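Pathogenicity island protein (Staphylococcus aureus subsp. aureus, PDB 3HL6) is of unknown function, being the product of open reading frame 9 of staphylococcal pathogenicity island 3. Local coordinates at residues Y46-H56 against Q66-K74; F114-A122 against F183-Y194. All coordinates share one frame; numbering follows the deposited sequence.

Interaction 1. Residues Y46-H56 against Q66-K74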
loop_
_atom_site.group_PDB
_atom_site.type_symbol
_atom_site.label_atom_id
_atom_site.label_comp_id
_atom_site.label_asym_id
_atom_site.label_seq_id
_atom_site.Cartn_x
_atom_site.Cartn_y
_atom_site.Cartn_z
ATOM N N TYR B 46 -18.831 -0.704 2.010
ATOM C CA TYR B 46 -17.888 -1.618 1.340
ATOM C C TYR B 46 -18.364 -3.049 1.410
ATOM O O TYR B 46 -18.783 -3.519 2.457
ATOM C CB TYR B 46 -16.489 -1.548 1.965
ATOM C CG TYR B 46 -15.936 -0.151 2.083
ATOM C CD1 TYR B 46 -16.206 0.626 3.212
ATOM C CD2 TYR B 46 -15.144 0.402 1.068
ATOM C CE1 TYR B 46 -15.699 1.904 3.331
ATOM C CE2 TYR B 46 -14.627 1.690 1.183
ATOM C CZ TYR B 46 -14.919 2.435 2.316
ATOM O OH TYR B 46 -14.423 3.716 2.460
ATOM N N VAL B 47 -18.265 -3.759 0.294
ATOM C CA VAL B 47 -18.684 -5.134 0.246
ATOM C C VAL B 47 -17.555 -5.986 -0.313
ATOM O O VAL B 47 -16.954 -5.650 -1.341
ATOM C CB VAL B 47 -19.947 -5.282 -0.610
ATOM C CG1 VAL B 47 -20.183 -6.734 -0.954
ATOM C CG2 VAL B 47 -21.166 -4.686 0.125
ATOM N N MET B 48 -17.259 -7.081 0.384
ATOM C CA MET B 48 -16.346 -8.098 -0.104
ATOM C C MET B 48 -17.173 -9.256 -0.562
ATOM O O MET B 48 -17.763 -9.941 0.241
ATOM C CB MET B 48 -15.459 -8.597 1.024
ATOM C CG MET B 48 -14.426 -7.629 1.490
ATOM S SD MET B 48 -12.893 -7.889 0.582
ATOM C CE MET B 48 -12.850 -9.669 0.373
ATOM N N MET B 49 -17.207 -9.514 -1.849
ATOM C CA MET B 49 -17.959 -10.646 -2.307
ATOM C C MET B 49 -17.154 -11.381 -3.369
ATOM O O MET B 49 -16.731 -10.798 -4.352
ATOM C CB MET B 49 -19.292 -10.165 -2.853
ATOM C CG MET B 49 -20.219 -11.260 -3.314
ATOM S SD MET B 49 -21.853 -10.575 -3.629
ATOM C CE MET B 49 -22.050 -9.477 -2.228
ATOM N N ASN B 50 -16.931 -12.668 -3.156
ATOM C CA ASN B 50 -16.360 -13.495 -4.190
ATOM C C ASN B 50 -14.991 -12.995 -4.525
ATOM O O ASN B 50 -14.672 -12.791 -5.690
ATOM C CB ASN B 50 -17.234 -13.458 -5.433
ATOM C CG ASN B 50 -18.252 -14.587 -5.459
ATOM O OD1 ASN B 50 -17.889 -15.751 -5.570
ATOM N ND2 ASN B 50 -19.524 -14.248 -5.351
ATOM N N SER B 51 -14.195 -12.759 -3.486
ATOM C CA SER B 51 -12.836 -12.224 -3.634
ATOM C C SER B 51 -12.685 -10.803 -4.241
ATOM O O SER B 51 -11.569 -10.402 -4.592
ATOM C CB SER B 51 -11.955 -13.241 -4.397
ATOM O OG SER B 51 -12.400 -13.415 -5.733
ATOM N N LYS B 52 -13.769 -10.044 -4.371
ATOM C CA LYS B 52 -13.673 -8.663 -4.867
ATOM C C LYS B 52 -14.167 -7.651 -3.837
ATOM O O LYS B 52 -14.994 -7.986 -2.973
ATOM C CB LYS B 52 -14.427 -8.494 -6.185
ATOM C CG LYS B 52 -13.804 -9.268 -7.353
ATOM C CD LYS B 52 -14.703 -9.163 -8.565
ATOM C CE LYS B 52 -13.937 -9.307 -9.865
ATOM N NZ LYS B 52 -13.599 -10.730 -10.064
ATOM N N LEU B 53 -13.628 -6.431 -3.893
ATOM C CA LEU B 53 -14.064 -5.366 -2.989
ATOM C C LEU B 53 -14.856 -4.381 -3.818
ATOM O O LEU B 53 -14.442 -4.036 -4.913
ATOM C CB LEU B 53 -12.863 -4.691 -2.318
ATOM C CG LEU B 53 -13.080 -3.496 -1.366
ATOM C CD1 LEU B 53 -13.986 -3.822 -0.190
ATOM C CD2 LEU B 53 -11.767 -2.977 -0.834
ATOM N N PHE B 54 -16.024 -3.978 -3.328
ATOM C CA PHE B 54 -16.882 -3.003 -4.014
ATOM C C PHE B 54 -17.211 -1.894 -3.039
ATOM O O PHE B 54 -17.103 -2.072 -1.828
ATOM C CB PHE B 54 -18.198 -3.634 -4.505
ATOM C CG PHE B 54 -18.008 -4.736 -5.487
ATOM C CD1 PHE B 54 -17.887 -4.466 -6.836
ATOM C CD2 PHE B 54 -17.927 -6.038 -5.063
ATOM C CE1 PHE B 54 -17.691 -5.465 -7.720
ATOM C CE2 PHE B 54 -17.742 -7.049 -5.942
ATOM C CZ PHE B 54 -17.623 -6.773 -7.266
ATOM N N SER B 55 -17.649 -0.765 -3.569
ATOM C CA SER B 55 -17.880 0.389 -2.752
ATOM C C SER B 55 -18.872 1.320 -3.437
ATOM O O SER B 55 -18.919 1.400 -4.669
ATOM C CB SER B 55 -16.572 1.103 -2.496
ATOM O OG SER B 55 -16.837 2.455 -2.287
ATOM N N HIS B 56 -19.705 1.979 -2.636
ATOM C CA HIS B 56 -20.585 3.028 -3.148
ATOM C C HIS B 56 -20.823 3.994 -2.019
ATOM O O HIS B 56 -21.027 3.593 -0.872
ATOM C CB HIS B 56 -21.907 2.458 -3.715
ATOM C CG HIS B 56 -22.862 1.995 -2.667
ATOM N ND1 HIS B 56 -22.997 0.667 -2.316
ATOM C CD2 HIS B 56 -23.716 2.685 -1.871
ATOM C CE1 HIS B 56 -23.885 0.557 -1.342
ATOM N NE2 HIS B 56 -24.330 1.767 -1.054
ATOM N N GLN B 66 -26.219 -0.823 -7.856
ATOM C CA GLN B 66 -24.963 -0.773 -8.586
ATOM C C GLN B 66 -23.846 -0.283 -7.654
ATOM O O GLN B 66 -23.867 0.850 -7.188
ATOM C CB GLN B 66 -25.121 0.144 -9.794
ATOM C CG GLN B 66 -23.875 0.339 -10.612
ATOM C CD GLN B 66 -23.516 -0.877 -11.440
ATOM O OE1 GLN B 66 -22.985 -1.858 -10.920
ATOM N NE2 GLN B 66 -23.789 -0.811 -12.736
ATOM N N SER B 67 -22.892 -1.153 -7.355
ATOM C CA SER B 67 -21.665 -0.736 -6.676
ATOM C C SER B 67 -20.455 -0.679 -7.627
ATOM O O SER B 67 -20.592 -0.948 -8.811
ATOM C CB SER B 67 -21.372 -1.670 -5.513
ATOM O OG SER B 67 -21.452 -0.951 -4.309
ATOM N N PHE B 68 -19.282 -0.334 -7.100
ATOM C CA PHE B 68 -18.101 -0.128 -7.933
ATOM C C PHE B 68 -16.906 -0.869 -7.385
ATOM O O PHE B 68 -16.597 -0.770 -6.207
ATOM C CB PHE B 68 -17.812 1.366 -8.084
ATOM C CG PHE B 68 -19.022 2.148 -8.465
ATOM C CD1 PHE B 68 -19.346 2.317 -9.805
ATOM C CD2 PHE B 68 -19.897 2.633 -7.472
ATOM C CE1 PHE B 68 -20.496 2.990 -10.155
ATOM C CE2 PHE B 68 -21.037 3.320 -7.801
ATOM C CZ PHE B 68 -21.354 3.506 -9.135
ATOM N N GLU B 69 -16.250 -1.623 -8.256
ATOM C CA GLU B 69 -15.121 -2.434 -7.889
ATOM C C GLU B 69 -13.918 -1.603 -7.447
ATOM O O GLU B 69 -13.419 -0.776 -8.206
ATOM C CB GLU B 69 -14.714 -3.295 -9.090
ATOM C CG GLU B 69 -13.401 -4.039 -8.886
ATOM C CD GLU B 69 -13.231 -5.186 -9.840
ATOM O OE1 GLU B 69 -12.052 -5.544 -10.138
ATOM O OE2 GLU B 69 -14.267 -5.731 -10.281
ATOM N N LEU B 70 -13.427 -1.864 -6.244
ATOM C CA LEU B 70 -12.202 -1.238 -5.754
ATOM C C LEU B 70 -10.979 -2.078 -6.030
ATOM O O LEU B 70 -9.885 -1.537 -6.190
ATOM C CB LEU B 70 -12.255 -1.031 -4.253
ATOM C CG LEU B 70 -13.034 0.162 -3.722
ATOM C CD1 LEU B 70 -12.593 0.386 -2.267
ATOM C CD2 LEU B 70 -12.825 1.418 -4.559
ATOM N N ALA B 71 -11.162 -3.397 -6.043
ATOM C CA ALA B 71 -10.046 -4.331 -6.042
ATOM C C ALA B 71 -10.446 -5.733 -6.502
ATOM O O ALA B 71 -11.534 -6.224 -6.178
ATOM C CB ALA B 71 -9.399 -4.375 -4.680
ATOM N N SER B 72 -9.562 -6.376 -7.265
ATOM C CA SER B 72 -9.632 -7.831 -7.405
ATOM C C SER B 72 -8.281 -8.427 -7.061
ATOM O O SER B 72 -7.332 -7.685 -6.880
ATOM C CB SER B 72 -10.155 -8.246 -8.774
ATOM O OG SER B 72 -9.461 -7.608 -9.813
ATOM N N PRO B 73 -8.216 -9.744 -6.819
ATOM C CA PRO B 73 -6.984 -10.428 -6.435
ATOM C C PRO B 73 -5.745 -10.012 -7.238
ATOM O O PRO B 73 -4.666 -9.854 -6.655
ATOM C CB PRO B 73 -7.278 -11.904 -6.676
ATOM C CG PRO B 73 -8.713 -12.055 -6.535
ATOM C CD PRO B 73 -9.465 -10.705 -6.569
ATOM N N LYS B 74 -5.879 -9.844 -8.545
ATOM C CA LYS B 74 -4.702 -9.567 -9.372
ATOM C C LYS B 74 -4.627 -8.072 -9.654
ATOM O O LYS B 74 -3.770 -7.605 -10.418
ATOM C CB LYS B 74 -4.761 -10.363 -10.690
ATOM C CG LYS B 74 -4.665 -11.881 -10.516
ATOM C CD LYS B 74 -4.059 -12.527 -11.764
ATOM C CE LYS B 74 -2.917 -11.635 -12.352
ATOM N NZ LYS B 74 -3.003 -11.485 -13.876
#
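F68 turns the edge of its ring to S55: CD2 lies 3.2 Å from S55 O, which sits in the ring plane. One face of the F68 ring is stacked on Y160 of helix 152-163. H56 is also met at its edge, in plane, where ND1 and S67 OG form a 3.0 Å hydrogen bond that either group could donate. The imidazole gets there because CG stands between the backbone N and the carbonyl carbon (chi1 74°), which brings ND1 alongside the serine hydroxyl. The F54 ring has the carbonyl carbon of F68 at its edge and E69 N approaching obliquely, 3.6 Å from F54 CD1, while the ring and the E69 carboxylate are turned 88° apart. At the edge of Y46, CD2 meets L70 CD1 at 4.2 Å; the hydroxyl of Y46 is bonded elsewhere, to D40.

L70 presses its isobutyl group against L53, CD1 to CD2 at 3.7 Å, and also reaches the CB of S55. On the face with F54, K52 lays its chain near E69, CE 3.6 Å from OE2, but the amine stays beyond salt-bridge range. The backbone supplies the main grip. L53 N donates to A71 O at 3.1 Å, L70 N to L53 O at 2.7 Å with an N-H...O angle of 161°, and S55 and F68 exchange two further bonds as a hydrogen-bonded pair. L53 therefore faces both L70 and A71, and the register slips by one residue before F54 pairs with E69. This is a classic beta bulge, set in an antiparallel hairpin whose second strand, 68-71, is the outermost within this chain of a five-stranded mixed sheet; a type I' turn from M49 to K52 leads into the first.

Interaction 2. Residues F114-A122 against F183-Y194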
loop_
_atom_site.group_PDB
_atom_site.type_symbol
_atom_site.label_atom_id
_atom_site.label_comp_id
_atom_site.label_asym_id
_atom_site.label_seq_id
_atom_site.Cartn_x
_atom_site.Cartn_y
_atom_site.Cartn_z
ATOM N N PHE B 114 -15.538 11.206 -20.151
ATOM C CA PHE B 114 -16.444 10.880 -19.062
ATOM C C PHE B 114 -17.807 11.536 -19.207
ATOM O O PHE B 114 -18.822 10.869 -19.055
ATOM C CB PHE B 114 -15.825 11.264 -17.732
ATOM C CG PHE B 114 -16.617 10.819 -16.565
ATOM C CD1 PHE B 114 -17.303 9.617 -16.609
ATOM C CD2 PHE B 114 -16.694 11.597 -15.426
ATOM C CE1 PHE B 114 -18.044 9.192 -15.529
ATOM C CE2 PHE B 114 -17.432 11.181 -14.349
ATOM C CZ PHE B 114 -18.113 9.971 -14.395
ATOM N N MET B 115 -17.827 12.837 -19.490
ATOM C CA MET B 115 -19.094 13.544 -19.691
ATOM C C MET B 115 -19.897 12.883 -20.799
ATOM O O MET B 115 -21.111 12.618 -20.653
ATOM C CB MET B 115 -18.859 15.014 -20.030
ATOM C CG MET B 115 -18.565 15.895 -18.828
ATOM S SD MET B 115 -19.491 15.453 -17.325
ATOM C CE MET B 115 -21.160 15.617 -17.916
ATOM N N TYR B 116 -19.201 12.602 -21.901
ATOM C CA TYR B 116 -19.851 12.078 -23.092
ATOM C C TYR B 116 -20.535 10.776 -22.747
ATOM O O TYR B 116 -21.640 10.531 -23.193
ATOM C CB TYR B 116 -18.852 11.867 -24.234
ATOM C CG TYR B 116 -19.454 11.096 -25.410
ATOM C CD1 TYR B 116 -19.386 9.699 -25.471
ATOM C CD2 TYR B 116 -20.114 11.768 -26.447
ATOM C CE1 TYR B 116 -19.952 8.998 -26.536
ATOM C CE2 TYR B 116 -20.677 11.075 -27.512
ATOM C CZ TYR B 116 -20.589 9.696 -27.553
ATOM O OH TYR B 116 -21.144 9.013 -28.617
ATOM N N GLY B 117 -19.862 9.953 -21.944
ATOM C CA GLY B 117 -20.377 8.651 -21.545
ATOM C C GLY B 117 -21.550 8.756 -20.595
ATOM O O GLY B 117 -22.439 7.915 -20.605
ATOM N N LEU B 118 -21.549 9.795 -19.768
ATOM C CA LEU B 118 -22.685 10.077 -18.906
ATOM C C LEU B 118 -23.920 10.496 -19.707
ATOM O O LEU B 118 -25.015 9.970 -19.479
ATOM C CB LEU B 118 -22.325 11.131 -17.851
ATOM C CG LEU B 118 -21.484 10.595 -16.680
ATOM C CD1 LEU B 118 -20.714 11.678 -15.980
ATOM C CD2 LEU B 118 -22.345 9.826 -15.712
ATOM N N GLN B 119 -23.737 11.432 -20.636
ATOM C CA GLN B 119 -24.737 11.733 -21.651
ATOM C C GLN B 119 -25.385 10.459 -22.135
ATOM O O GLN B 119 -26.578 10.208 -21.929
ATOM C CB GLN B 119 -24.060 12.348 -22.855
ATOM C CG GLN B 119 -24.025 13.840 -22.910
ATOM C CD GLN B 119 -24.176 14.314 -24.333
ATOM O OE1 GLN B 119 -23.584 15.311 -24.754
ATOM N NE2 GLN B 119 -24.965 13.577 -25.098
ATOM N N THR B 120 -24.551 9.671 -22.796
ATOM C CA THR B 120 -24.916 8.432 -23.465
ATOM C C THR B 120 -25.514 7.377 -22.533
ATOM O O THR B 120 -26.158 6.436 -22.973
ATOM C CB THR B 120 -23.654 7.861 -24.128
ATOM O OG1 THR B 120 -23.296 8.708 -25.219
ATOM C CG2 THR B 120 -23.895 6.459 -24.637
ATOM N N TYR B 121 -25.289 7.524 -21.242
ATOM C CA TYR B 121 -25.839 6.572 -20.300
ATOM C C TYR B 121 -27.354 6.595 -20.360
ATOM O O TYR B 121 -28.003 5.547 -20.391
ATOM C CB TYR B 121 -25.394 6.899 -18.885
ATOM C CG TYR B 121 -25.457 5.712 -17.964
ATOM C CD1 TYR B 121 -26.396 5.653 -16.925
ATOM C CD2 TYR B 121 -24.577 4.650 -18.128
ATOM C CE1 TYR B 121 -26.445 4.561 -16.083
ATOM C CE2 TYR B 121 -24.614 3.554 -17.289
ATOM C CZ TYR B 121 -25.548 3.513 -16.271
ATOM O OH TYR B 121 -25.575 2.419 -15.445
ATOM N N ALA B 122 -27.925 7.793 -20.392
ATOM C CA ALA B 122 -29.358 7.889 -20.579
ATOM C C ALA B 122 -29.773 9.039 -21.495
ATOM O O ALA B 122 -30.209 8.805 -22.626
ATOM C CB ALA B 122 -30.043 7.986 -19.234
ATOM N N PHE B 183 -26.672 9.224 -10.188
ATOM C CA PHE B 183 -27.122 9.247 -11.564
ATOM C C PHE B 183 -27.122 7.876 -12.210
ATOM O O PHE B 183 -27.968 7.568 -13.044
ATOM C CB PHE B 183 -26.224 10.180 -12.349
ATOM C CG PHE B 183 -26.536 10.248 -13.813
ATOM C CD1 PHE B 183 -25.659 9.694 -14.752
ATOM C CD2 PHE B 183 -27.668 10.909 -14.267
ATOM C CE1 PHE B 183 -25.920 9.784 -16.109
ATOM C CE2 PHE B 183 -27.938 10.996 -15.636
ATOM C CZ PHE B 183 -27.061 10.434 -16.558
ATOM N N VAL B 184 -26.171 7.042 -11.830
ATOM C CA VAL B 184 -26.031 5.757 -12.484
ATOM C C VAL B 184 -26.890 4.623 -11.903
ATOM O O VAL B 184 -27.170 3.646 -12.598
ATOM C CB VAL B 184 -24.552 5.353 -12.570
ATOM C CG1 VAL B 184 -24.434 3.897 -12.925
ATOM C CG2 VAL B 184 -23.856 6.217 -13.603
ATOM N N GLN B 185 -27.302 4.744 -10.645
ATOM C CA GLN B 185 -28.386 3.915 -10.126
ATOM C C GLN B 185 -29.644 4.239 -10.921
ATOM O O GLN B 185 -30.242 5.300 -10.737
ATOM C CB GLN B 185 -28.637 4.193 -8.642
ATOM C CG GLN B 185 -27.388 4.249 -7.771
ATOM C CD GLN B 185 -26.536 3.008 -7.901
ATOM O OE1 GLN B 185 -27.058 1.897 -7.961
ATOM N NE2 GLN B 185 -25.216 3.190 -7.952
ATOM N N ASP B 186 -30.044 3.368 -11.837
ATOM C CA ASP B 186 -30.821 3.877 -12.978
ATOM C C ASP B 186 -32.214 4.385 -12.640
ATOM O O ASP B 186 -32.991 3.732 -11.917
ATOM C CB ASP B 186 -30.896 2.857 -14.108
ATOM C CG ASP B 186 -30.144 3.315 -15.335
ATOM O OD1 ASP B 186 -29.820 4.538 -15.411
ATOM O OD2 ASP B 186 -29.885 2.450 -16.209
ATOM N N GLU B 187 -32.516 5.568 -13.178
ATOM C CA GLU B 187 -33.891 5.981 -13.390
ATOM C C GLU B 187 -34.340 5.602 -14.805
ATOM O O GLU B 187 -35.321 6.173 -15.323
ATOM C CB GLU B 187 -34.017 7.489 -13.216
ATOM C CG GLU B 187 -33.455 8.023 -11.909
ATOM C CD GLU B 187 -33.729 9.511 -11.732
ATOM O OE1 GLU B 187 -34.580 10.059 -12.482
ATOM O OE2 GLU B 187 -33.098 10.132 -10.843
ATOM N N ASN B 188 -33.625 4.630 -15.423
ATOM C CA ASN B 188 -33.465 4.665 -16.886
ATOM C C ASN B 188 -33.203 6.112 -17.289
ATOM O O ASN B 188 -33.887 6.663 -18.157
ATOM C CB ASN B 188 -34.726 4.122 -17.595
ATOM C CG ASN B 188 -35.208 2.803 -16.986
ATOM O OD1 ASN B 188 -36.105 2.148 -17.518
ATOM N ND2 ASN B 188 -34.610 2.413 -15.866
ATOM N N ALA B 189 -32.210 6.719 -16.639
ATOM C CA ALA B 189 -32.166 8.167 -16.448
ATOM C C ALA B 189 -32.383 8.890 -17.778
ATOM O O ALA B 189 -31.964 8.404 -18.851
ATOM C CB ALA B 189 -30.820 8.582 -15.822
ATOM N N THR B 190 -33.036 10.048 -17.705
ATOM C CA THR B 190 -33.524 10.718 -18.898
ATOM C C THR B 190 -32.513 11.782 -19.318
ATOM O O THR B 190 -31.569 12.050 -18.580
ATOM C CB THR B 190 -34.903 11.334 -18.628
ATOM O OG1 THR B 190 -34.777 12.383 -17.661
ATOM C CG2 THR B 190 -35.839 10.274 -18.074
ATOM N N GLN B 191 -32.692 12.377 -20.495
ATOM C CA GLN B 191 -31.816 13.466 -20.931
ATOM C C GLN B 191 -31.845 14.595 -19.915
ATOM O O GLN B 191 -30.850 15.293 -19.730
ATOM C CB GLN B 191 -32.226 14.004 -22.303
ATOM C CG GLN B 191 -31.059 14.197 -23.278
ATOM C CD GLN B 191 -31.406 15.098 -24.479
ATOM O OE1 GLN B 191 -32.487 14.989 -25.090
ATOM N NE2 GLN B 191 -30.479 15.992 -24.821
ATOM N N GLU B 192 -32.989 14.759 -19.254
ATOM C CA GLU B 192 -33.173 15.828 -18.275
ATOM C C GLU B 192 -32.357 15.574 -17.010
ATOM O O GLU B 192 -31.791 16.498 -16.416
ATOM C CB GLU B 192 -34.652 15.965 -17.906
ATOM C CG GLU B 192 -35.581 16.266 -19.079
ATOM C CD GLU B 192 -35.028 17.338 -20.021
ATOM O OE1 GLU B 192 -34.194 18.167 -19.582
ATOM O OE2 GLU B 192 -35.425 17.343 -21.208
ATOM N N ASP B 193 -32.302 14.319 -16.589
ATOM C CA ASP B 193 -31.521 13.980 -15.421
ATOM C C ASP B 193 -30.047 14.165 -15.744
ATOM O O ASP B 193 -29.282 14.635 -14.910
ATOM C CB ASP B 193 -31.813 12.548 -14.963
ATOM C CG ASP B 193 -33.305 12.277 -14.805
ATOM O OD1 ASP B 193 -33.790 11.212 -15.259
ATOM O OD2 ASP B 193 -33.998 13.148 -14.231
ATOM N N TYR B 194 -29.651 13.827 -16.973
ATOM C CA TYR B 194 -28.276 14.055 -17.369
ATOM C C TYR B 194 -27.903 15.537 -17.335
ATOM O O TYR B 194 -26.842 15.883 -16.840
ATOM C CB TYR B 194 -27.911 13.464 -18.741
ATOM C CG TYR B 194 -26.617 14.076 -19.195
ATOM C CD1 TYR B 194 -25.407 13.654 -18.661
ATOM C CD2 TYR B 194 -26.609 15.147 -20.053
ATOM C CE1 TYR B 194 -24.218 14.247 -19.016
ATOM C CE2 TYR B 194 -25.431 15.757 -20.412
ATOM C CZ TYR B 194 -24.236 15.303 -19.894
ATOM O OH TYR B 194 -23.069 15.908 -20.266
#
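Y121 of the 114-122 segment reaches across to F183, V184 and D186, with CG anti to the backbone N (chi1 -157°), which sends the ring out past F183 to the other two. Its CB starts against F183, 4.0 Å from CE1. Farther out, CE1 comes within 3.4 Å of D186 OD1, the carboxylate tilted 41° from the ring. V184 holds the outer half: CG2 lies over one ring face in a CH-pi contact, and CG1 packs on CZ at 3.5 Å. At the tip the hydroxyl makes a weak hydrogen bond to V184 O, 3.5 Å away.

Y194, near the start of helix 191-208, packs instead against the helix backbone at Q119. The CA of Q119 stands over one face of its ring, 3.7 Å from the centroid and 16° off the normal. Q119 CG touches CZ at 3.4 Å, over a face too, while M115 brings its CE obliquely against CE1 at 3.5 Å. Between the two tyrosines, L118 puts CD2 on F183 CD1 at 3.5 Å. T190, the N-cap of helix 191-208, forms a capping box with D193, its N bonded to D193 OD1.

Apolar and CH-pi contacts thus dominate, and the one polar bond between the segments is weak, so the fit depends chiefly on how the rings and aliphatic groups interlock.

In the fold
The two interactions share no strand or helix, yet they meet: Q185 NE2, in the loop after helix 171-184, makes a probable hydrogen bond of 2.8 Å to Q66 O, and V184 packs on Q66. Helix 152-163 lies against both, its I156 touching F68 and V184. Interaction 1, nearer the centre of the chain, has no fully exposed residue among those that touch and is knitted by backbone hydrogen bonds. Interaction 2 is more peripheral, with as many exposed as buried residues, and relies on side-chain packing. The assembly also separates them: P73 O makes a weak hydrogen bond to T22 of the second subunit, whereas interaction 2 touches no other chain.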